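PDB 1C3P: protein (hdlp (histone deacetylase-like protein)) from Aquifex aeolicus, which binds zinc and is probably a deacetylase related to the eukaryotic histone deacetylases, with a likely part in acetoin breakdown. Local coordinates for residues I7-Y12 with L105-S109; A98-S104 with C142-N146; Y251-T257 with G289-G295. One frame throughout, in Å; residues are numbered along the deposited sequence.

Interaction 1 of 3, residues I7-Y12 with L105-S109; sequences IGTLDY and LATGS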
loop_
_atom_site.group_PDB
_atom_site.type_symbol
_atom_site.label_atom_id
_atom_site.label_comp_id
_atom_site.label_asym_id
_atom_site.label_seq_id
_atom_site.Cartn_x
_atom_site.Cartn_y
_atom_site.Cartn_z
ATOM N N ILE A 7 -7.380 2.865 11.632
ATOM C CA ILE A 7 -7.517 4.308 11.413
ATOM C C ILE A 7 -8.325 4.518 10.141
ATOM O O ILE A 7 -7.950 4.024 9.079
ATOM C CB ILE A 7 -6.151 4.992 11.236
ATOM C CG1 ILE A 7 -5.203 4.526 12.335
ATOM C CG2 ILE A 7 -6.306 6.520 11.364
ATOM C CD1 ILE A 7 -3.911 5.219 12.327
ATOM N N GLY A 8 -9.444 5.221 10.247
ATOM C CA GLY A 8 -10.249 5.468 9.064
ATOM C C GLY A 8 -11.423 6.400 9.280
ATOM O O GLY A 8 -11.653 6.909 10.384
ATOM N N THR A 9 -12.157 6.637 8.198
ATOM C CA THR A 9 -13.343 7.481 8.216
ATOM C C THR A 9 -14.120 7.236 6.931
ATOM O O THR A 9 -13.535 6.891 5.905
ATOM C CB THR A 9 -13.004 8.980 8.257
ATOM O OG1 THR A 9 -14.205 9.733 8.034
ATOM C CG2 THR A 9 -12.001 9.336 7.171
ATOM N N LEU A 10 -15.437 7.398 6.983
ATOM C CA LEU A 10 -16.240 7.206 5.777
ATOM C C LEU A 10 -16.084 8.381 4.815
ATOM O O LEU A 10 -16.505 8.302 3.657
ATOM C CB LEU A 10 -17.726 7.015 6.122
ATOM C CG LEU A 10 -18.160 5.703 6.780
ATOM C CD1 LEU A 10 -17.757 4.541 5.888
ATOM C CD2 LEU A 10 -17.523 5.553 8.137
ATOM N N ASP A 11 -15.460 9.459 5.292
ATOM C CA ASP A 11 -15.251 10.655 4.480
ATOM C C ASP A 11 -14.424 10.430 3.220
ATOM O O ASP A 11 -14.552 11.191 2.252
ATOM C CB ASP A 11 -14.615 11.769 5.320
ATOM C CG ASP A 11 -15.491 12.182 6.487
ATOM O OD1 ASP A 11 -16.711 12.328 6.276
ATOM O OD2 ASP A 11 -14.964 12.371 7.605
ATOM N N TYR A 12 -13.566 9.407 3.220
ATOM C CA TYR A 12 -12.770 9.133 2.031
ATOM C C TYR A 12 -13.714 8.941 0.837
ATOM O O TYR A 12 -13.347 9.216 -0.312
ATOM C CB TYR A 12 -11.910 7.874 2.217
ATOM C CG TYR A 12 -10.752 8.040 3.183
ATOM C CD1 TYR A 12 -10.693 7.304 4.370
ATOM C CD2 TYR A 12 -9.702 8.911 2.893
ATOM C CE1 TYR A 12 -9.611 7.429 5.245
ATOM C CE2 TYR A 12 -8.613 9.044 3.755
ATOM C CZ TYR A 12 -8.572 8.300 4.926
ATOM O OH TYR A 12 -7.475 8.406 5.762
ATOM N N LEU A 105 -5.676 13.429 4.329
ATOM C CA LEU A 105 -6.361 12.628 5.319
ATOM C C LEU A 105 -5.695 11.247 5.438
ATOM O O LEU A 105 -5.523 10.710 6.530
ATOM C CB LEU A 105 -7.832 12.507 4.915
ATOM C CG LEU A 105 -8.841 12.118 5.982
ATOM C CD1 LEU A 105 -8.819 13.172 7.117
ATOM C CD2 LEU A 105 -10.242 12.029 5.330
ATOM N N ALA A 106 -5.304 10.685 4.307
ATOM C CA ALA A 106 -4.646 9.377 4.294
ATOM C C ALA A 106 -3.280 9.477 4.966
ATOM O O ALA A 106 -2.844 8.557 5.658
ATOM C CB ALA A 106 -4.490 8.881 2.831
ATOM N N THR A 107 -2.616 10.609 4.769
ATOM C CA THR A 107 -1.277 10.831 5.335
ATOM C C THR A 107 -1.341 11.101 6.833
ATOM O O THR A 107 -0.510 10.602 7.598
ATOM C CB THR A 107 -0.582 11.975 4.581
ATOM O OG1 THR A 107 -0.484 11.592 3.198
ATOM C CG2 THR A 107 0.816 12.274 5.157
ATOM N N GLY A 108 -2.317 11.890 7.262
ATOM C CA GLY A 108 -2.444 12.128 8.681
ATOM C C GLY A 108 -2.724 10.783 9.348
ATOM O O GLY A 108 -2.281 10.542 10.472
ATOM N N SER A 109 -3.452 9.903 8.656
ATOM C CA SER A 109 -3.786 8.580 9.199
ATOM C C SER A 109 -2.540 7.705 9.388
ATOM O O SER A 109 -2.496 6.809 10.253
ATOM C CB SER A 109 -4.809 7.885 8.291
ATOM O OG SER A 109 -6.031 8.608 8.261
#
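Parallel strand 4-8 and the turn that follows it pack on helix 98-118 of the alpha/beta fold, with Ile7, Thr9 and Tyr12 meeting Leu105 and Ser109. Tyr12 covers the most ground. Leu105 CD2 sits over one face of its ring, 4.1 Å from the centroid and toward the rim. The backbone N of Ala106 lies at the ring edge, in the plane. Tyr12 OH is 2.9 Å from Ser109 OG, and both hydroxyls hydrogen-bond to Ser49 OG.

Thr9 works in two directions. Its OG1 stands anti to the backbone N (chi1 170°), which turns CG2 to Leu105 CD2 at 3.7 Å. The same OG1 makes an ST turn, accepting from Asp11 N at 3.0 Å in a nearly straight bond (169°). It also donates to Asp11 OD2 at 2.8 Å, from above the carboxylate plane, and that oxygen is salt-bridged to Lys48. With an alanine here, Asp11 N would probably lose its acceptor and Leu105 CD2 the methyl beside it.

On the helix, Ser109 OG donates back to Leu105 O at 2.8 Å. Ser109 N reaches the same oxygen from the opposite face of the carbonyl plane, so two bonds grip it. Ile7 packs against Ser109: its CG2 meets Ser109 CB, and its CD1 comes to 3.0 Å from Ser109 O.

Interaction 2 of 3, residues A98-S104 with C142-N146; sequences AMFTGSS and CYINN. Unlike the reference sequence in segment 142-146: Asn146 (reference Asp).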
loop_
_atom_site.group_PDB
_atom_site.type_symbol
_atom_site.label_atom_id
_atom_site.label_comp_id
_atom_site.label_asym_id
_atom_site.label_seq_id
_atom_site.Cartn_x
_atom_site.Cartn_y
_atom_site.Cartn_z
ATOM N N ALA A 98 -9.291 14.535 -4.135
ATOM C CA ALA A 98 -8.477 13.498 -3.535
ATOM C C ALA A 98 -7.044 14.015 -3.566
ATOM O O ALA A 98 -6.216 13.597 -2.771
ATOM C CB ALA A 98 -8.558 12.207 -4.343
ATOM N N MET A 99 -6.764 14.958 -4.462
ATOM C CA MET A 99 -5.375 15.417 -4.621
ATOM C C MET A 99 -4.749 16.045 -3.396
ATOM O O MET A 99 -3.541 15.934 -3.193
ATOM C CB MET A 99 -5.251 16.362 -5.822
ATOM C CG MET A 99 -5.587 17.804 -5.531
ATOM S SD MET A 99 -5.835 18.654 -7.119
ATOM C CE MET A 99 -4.187 18.460 -7.877
ATOM N N PHE A 100 -5.539 16.732 -2.582
ATOM C CA PHE A 100 -4.952 17.289 -1.361
ATOM C C PHE A 100 -5.746 16.921 -0.110
ATOM O O PHE A 100 -5.180 16.442 0.867
ATOM C CB PHE A 100 -4.831 18.811 -1.419
ATOM C CG PHE A 100 -4.173 19.384 -0.206
ATOM C CD1 PHE A 100 -2.796 19.264 -0.026
ATOM C CD2 PHE A 100 -4.942 19.947 0.818
ATOM C CE1 PHE A 100 -2.192 19.691 1.159
ATOM C CE2 PHE A 100 -4.346 20.374 2.006
ATOM C CZ PHE A 100 -2.968 20.244 2.178
ATOM N N THR A 101 -7.056 17.131 -0.127
ATOM C CA THR A 101 -7.847 16.810 1.062
ATOM C C THR A 101 -7.826 15.316 1.375
ATOM O O THR A 101 -7.481 14.924 2.480
ATOM C CB THR A 101 -9.289 17.301 0.889
ATOM O OG1 THR A 101 -9.272 18.726 0.719
ATOM C CG2 THR A 101 -10.124 16.977 2.107
ATOM N N GLY A 102 -8.182 14.491 0.394
ATOM C CA GLY A 102 -8.171 13.047 0.596
ATOM C C GLY A 102 -6.754 12.569 0.876
ATOM O O GLY A 102 -6.531 11.759 1.767
ATOM N N SER A 103 -5.790 13.066 0.109
ATOM C CA SER A 103 -4.393 12.670 0.326
ATOM C C SER A 103 -3.910 13.091 1.706
ATOM O O SER A 103 -3.231 12.317 2.395
ATOM C CB SER A 103 -3.485 13.269 -0.753
ATOM O OG SER A 103 -3.787 12.691 -2.018
ATOM N N SER A 104 -4.256 14.304 2.128
ATOM C CA SER A 104 -3.841 14.745 3.465
ATOM C C SER A 104 -4.468 13.897 4.574
ATOM O O SER A 104 -3.879 13.675 5.631
ATOM C CB SER A 104 -4.227 16.211 3.686
ATOM O OG SER A 104 -3.390 17.039 2.910
ATOM N N CYS A 142 -0.482 8.968 -7.083
ATOM C CA CYS A 142 -0.167 9.489 -5.758
ATOM C C CYS A 142 0.302 10.946 -5.775
ATOM O O CYS A 142 1.114 11.333 -6.629
ATOM C CB CYS A 142 0.921 8.625 -5.108
ATOM S SG CYS A 142 0.480 6.883 -4.945
ATOM N N TYR A 143 -0.209 11.738 -4.826
ATOM C CA TYR A 143 0.162 13.145 -4.705
ATOM C C TYR A 143 1.005 13.398 -3.460
ATOM O O TYR A 143 1.858 14.285 -3.459
ATOM C CB TYR A 143 -1.064 14.059 -4.640
ATOM C CG TYR A 143 -2.069 13.826 -5.748
ATOM C CD1 TYR A 143 -3.033 12.825 -5.638
ATOM C CD2 TYR A 143 -2.054 14.611 -6.904
ATOM C CE1 TYR A 143 -3.978 12.612 -6.659
ATOM C CE2 TYR A 143 -2.985 14.407 -7.926
ATOM C CZ TYR A 143 -3.945 13.406 -7.791
ATOM O OH TYR A 143 -4.900 13.225 -8.770
ATOM N N ILE A 144 0.764 12.628 -2.401
ATOM C CA ILE A 144 1.525 12.779 -1.167
ATOM C C ILE A 144 2.048 11.394 -0.797
ATOM O O ILE A 144 1.289 10.420 -0.807
ATOM C CB ILE A 144 0.633 13.318 -0.048
ATOM C CG1 ILE A 144 0.045 14.673 -0.480
ATOM C CG2 ILE A 144 1.407 13.383 1.265
ATOM C CD1 ILE A 144 -0.849 15.357 0.561
ATOM N N ASN A 145 3.337 11.300 -0.482
ATOM C CA ASN A 145 3.935 10.009 -0.138
ATOM C C ASN A 145 3.856 9.809 1.390
ATOM O O ASN A 145 4.765 10.218 2.114
ATOM C CB ASN A 145 5.398 9.998 -0.606
ATOM C CG ASN A 145 5.988 8.603 -0.633
ATOM O OD1 ASN A 145 5.936 7.879 0.355
ATOM N ND2 ASN A 145 6.536 8.215 -1.776
ATOM N N ASN A 146 2.790 9.187 1.897
ATOM C CA ASN A 146 2.686 9.052 3.357
ATOM C C ASN A 146 3.780 8.142 3.917
ATOM O O ASN A 146 4.260 8.360 5.025
ATOM C CB ASN A 146 1.267 8.635 3.774
ATOM C CG ASN A 146 0.881 7.277 3.265
ATOM O OD1 ASN A 146 0.933 6.306 4.007
ATOM N ND2 ASN A 146 0.512 7.192 1.981
#
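Tyr143 lies flat on the helix backbone at Met99, and this is the tight end of the contact. Met99 CA stands 3.7 Å from the ring centroid, 13° off the normal, a CH-pi contact over the face. Met99 CB covers the centre of that face as well. The base of the tyrosine is just as close, with Tyr143 CB 3.4 Å from Met99 O. At the far end of the ring, Tyr143 OH is hydrogen-bonded to Pro94 O.

The backbone under the ring belongs to a wider pi-type turn at the start of helix 98-118. Ser103 N bonds to Ala98 O at 3.0 Å, five residues back. Ser103 OG donates to the same Ala98 O at 2.7 Å, so one carbonyl serves both groups of the serine. The facing segment is the end of the loop between strand 122-125 and helix 146-156. Asn145 is the N-cap of that helix, its OD1 accepting from Ala148 N. No hydrogen bond joins the two segments, so the contact rests on van der Waals packing and the CH-pi approach.

Ile144 packs against the next turn of the helix. Its chain is extended (chi2 -179°), which carries CD1 to 3.6 Å from Ser103 CB. The same methyl is 3.8 Å from Ser104 OG, a hydroxyl tied back to Phe100 O at 2.8 Å and lying over a face of the Phe100 ring. Between these segments the packing thins toward Phe100. That ring is partly exposed and also meets helices 54-57 and 63-75; its CD1 comes only to 4.4 Å from Ile144 CD1.

Interaction 3 of 3, residues Y251-T257 with G289-G295; sequences YLLQLGT and GVYLGGG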
loop_
_atom_site.group_PDB
_atom_site.type_symbol
_atom_site.label_atom_id
_atom_site.label_comp_id
_atom_site.label_asym_id
_atom_site.label_seq_id
_atom_site.Cartn_x
_atom_site.Cartn_y
_atom_site.Cartn_z
ATOM N N TYR A 251 9.829 -0.977 11.828
ATOM C CA TYR A 251 9.544 -1.174 10.410
ATOM C C TYR A 251 8.086 -0.855 10.069
ATOM O O TYR A 251 7.204 -0.904 10.932
ATOM C CB TYR A 251 9.869 -2.627 9.994
ATOM C CG TYR A 251 8.781 -3.652 10.290
ATOM C CD1 TYR A 251 7.745 -3.879 9.379
ATOM C CD2 TYR A 251 8.782 -4.387 11.480
ATOM C CE1 TYR A 251 6.749 -4.794 9.643
ATOM C CE2 TYR A 251 7.769 -5.327 11.759
ATOM C CZ TYR A 251 6.762 -5.516 10.838
ATOM O OH TYR A 251 5.730 -6.398 11.082
ATOM N N LEU A 252 7.853 -0.493 8.804
ATOM C CA LEU A 252 6.510 -0.228 8.292
ATOM C C LEU A 252 6.329 -1.194 7.131
ATOM O O LEU A 252 7.283 -1.496 6.405
ATOM C CB LEU A 252 6.348 1.215 7.778
ATOM C CG LEU A 252 6.606 2.317 8.801
ATOM C CD1 LEU A 252 8.091 2.614 8.837
ATOM C CD2 LEU A 252 5.852 3.573 8.396
ATOM N N LEU A 253 5.107 -1.673 6.974
ATOM C CA LEU A 253 4.752 -2.651 5.944
ATOM C C LEU A 253 3.547 -2.144 5.174
ATOM O O LEU A 253 2.545 -1.770 5.782
ATOM C CB LEU A 253 4.398 -3.980 6.636
ATOM C CG LEU A 253 3.722 -5.110 5.868
ATOM C CD1 LEU A 253 4.687 -5.621 4.804
ATOM C CD2 LEU A 253 3.355 -6.252 6.842
ATOM N N GLN A 254 3.632 -2.134 3.845
ATOM C CA GLN A 254 2.512 -1.661 3.036
ATOM C C GLN A 254 1.901 -2.900 2.404
ATOM O O GLN A 254 2.592 -3.798 1.884
ATOM C CB GLN A 254 2.979 -0.599 2.006
ATOM C CG GLN A 254 3.286 -1.075 0.612
ATOM C CD GLN A 254 2.147 -0.822 -0.372
ATOM O OE1 GLN A 254 1.876 0.325 -0.781
ATOM N NE2 GLN A 254 1.471 -1.894 -0.759
ATOM N N LEU A 255 0.577 -2.944 2.464
ATOM C CA LEU A 255 -0.184 -4.098 2.035
ATOM C C LEU A 255 -1.208 -3.887 0.946
ATOM O O LEU A 255 -2.386 -4.207 1.148
ATOM C CB LEU A 255 -0.876 -4.657 3.288
ATOM C CG LEU A 255 0.133 -4.969 4.393
ATOM C CD1 LEU A 255 -0.541 -5.024 5.748
ATOM C CD2 LEU A 255 0.829 -6.279 4.051
ATOM N N GLY A 256 -0.789 -3.366 -0.205
ATOM C CA GLY A 256 -1.742 -3.184 -1.291
ATOM C C GLY A 256 -2.305 -4.539 -1.702
ATOM O O GLY A 256 -1.609 -5.553 -1.613
ATOM N N THR A 257 -3.557 -4.561 -2.157
ATOM C CA THR A 257 -4.183 -5.817 -2.558
ATOM C C THR A 257 -4.087 -6.080 -4.053
ATOM O O THR A 257 -4.624 -7.070 -4.544
ATOM C CB THR A 257 -5.681 -5.871 -2.137
ATOM O OG1 THR A 257 -6.408 -4.819 -2.779
ATOM C CG2 THR A 257 -5.806 -5.715 -0.621
ATOM N N GLY A 289 5.043 -4.249 13.580
ATOM C CA GLY A 289 5.444 -3.023 12.916
ATOM C C GLY A 289 4.230 -2.155 12.641
ATOM O O GLY A 289 3.155 -2.429 13.161
ATOM N N VAL A 290 4.405 -1.118 11.824
ATOM C CA VAL A 290 3.326 -0.203 11.473
ATOM C C VAL A 290 2.765 -0.696 10.138
ATOM O O VAL A 290 3.521 -0.874 9.173
ATOM C CB VAL A 290 3.881 1.250 11.352
ATOM C CG1 VAL A 290 2.782 2.236 10.912
ATOM C CG2 VAL A 290 4.450 1.683 12.711
ATOM N N TYR A 291 1.452 -0.923 10.086
ATOM C CA TYR A 291 0.806 -1.445 8.882
ATOM C C TYR A 291 -0.008 -0.422 8.078
ATOM O O TYR A 291 -0.871 0.286 8.613
ATOM C CB TYR A 291 -0.073 -2.631 9.270
ATOM C CG TYR A 291 0.657 -3.594 10.181
ATOM C CD1 TYR A 291 0.206 -3.848 11.483
ATOM C CD2 TYR A 291 1.838 -4.200 9.768
ATOM C CE1 TYR A 291 0.928 -4.685 12.350
ATOM C CE2 TYR A 291 2.562 -5.029 10.618
ATOM C CZ TYR A 291 2.109 -5.267 11.901
ATOM O OH TYR A 291 2.847 -6.091 12.724
ATOM N N LEU A 292 0.266 -0.379 6.779
ATOM C CA LEU A 292 -0.395 0.564 5.877
ATOM C C LEU A 292 -1.078 -0.162 4.738
ATOM O O LEU A 292 -0.721 -1.293 4.416
ATOM C CB LEU A 292 0.647 1.521 5.270
ATOM C CG LEU A 292 1.609 2.254 6.208
ATOM C CD1 LEU A 292 2.578 3.124 5.357
ATOM C CD2 LEU A 292 0.831 3.106 7.179
ATOM N N GLY A 293 -2.055 0.503 4.116
ATOM C CA GLY A 293 -2.743 -0.092 2.985
ATOM C C GLY A 293 -1.873 0.105 1.751
ATOM O O GLY A 293 -0.644 0.206 1.847
ATOM N N GLY A 294 -2.499 0.170 0.588
ATOM C CA GLY A 294 -1.737 0.363 -0.628
ATOM C C GLY A 294 -2.658 0.240 -1.813
ATOM O O GLY A 294 -3.873 0.260 -1.646
ATOM N N GLY A 295 -2.072 0.106 -3.002
ATOM C CA GLY A 295 -2.849 -0.026 -4.218
ATOM C C GLY A 295 -3.706 -1.277 -4.150
ATOM O O GLY A 295 -3.323 -2.272 -3.537
#
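Strands 251-254 and 290-292 run parallel, their axes 4.7 Å apart at an angle of 21°, with Leu252 paired to Val290, Leu253 to Tyr291 and Gln254 to Leu292. The backbone bonds alternate: Val290 N to Tyr251 O, Leu253 N to Val290 O at 2.8 Å, Leu292 N to Leu253 O, and Leu255 N to Leu292 O.

Tyr251 CG lies between the backbone N and the carbonyl carbon (chi1 83°), which folds a ring face over Gly289, whose CA is 3.7 Å from the centroid. Gly289 N gives a hydrogen bond to Tyr291 OH at 3.0 Å, and that hydroxyl also pairs with Glu288. Tyr251 OH bonds to Gly287 O. Leu252 and Val290 lie side by side, CG to CB 3.9 Å. On the other face Leu253 CD2 meets Tyr291 CD2, also at 3.9 Å.

Toward the C-terminal ends, Gln254 touches Asp168, and Asp258 follows Thr257; both aspartates bind zinc in another structure of the protein, though none is present here. The strands belong to a beta-alpha-beta unit: its crossover helix 272-286 packs on Leu253 and Tyr291, helix 98-118 covers Val290 and Leu292, and strands 162-166 and 122-125 flank the two.

How the interactions relate
From the N terminus, interaction 1 opens first, at the end of strand 4-8, and closes on helix 98-118 with 92 residues between its segments. Interaction 2 starts on the same helix before that loop is closed, and ends at 142-146, so the two cross. They touch where Thr107 OG1 packs on Ile144 CG2. Interaction 3 comes later and in series, closing the short crossover from 251-257 to 289-295. It meets interaction 2 where Leu292 CD1 packs on Asn146 OD1. Interactions 1 and 3 do not touch, but both reach the same parallel sheet. Helix 98-118 is thus tied to the N-terminal strand and to the loop before helix 146-156, while interaction 3 joins neighbouring strands 250-254 and 290-292.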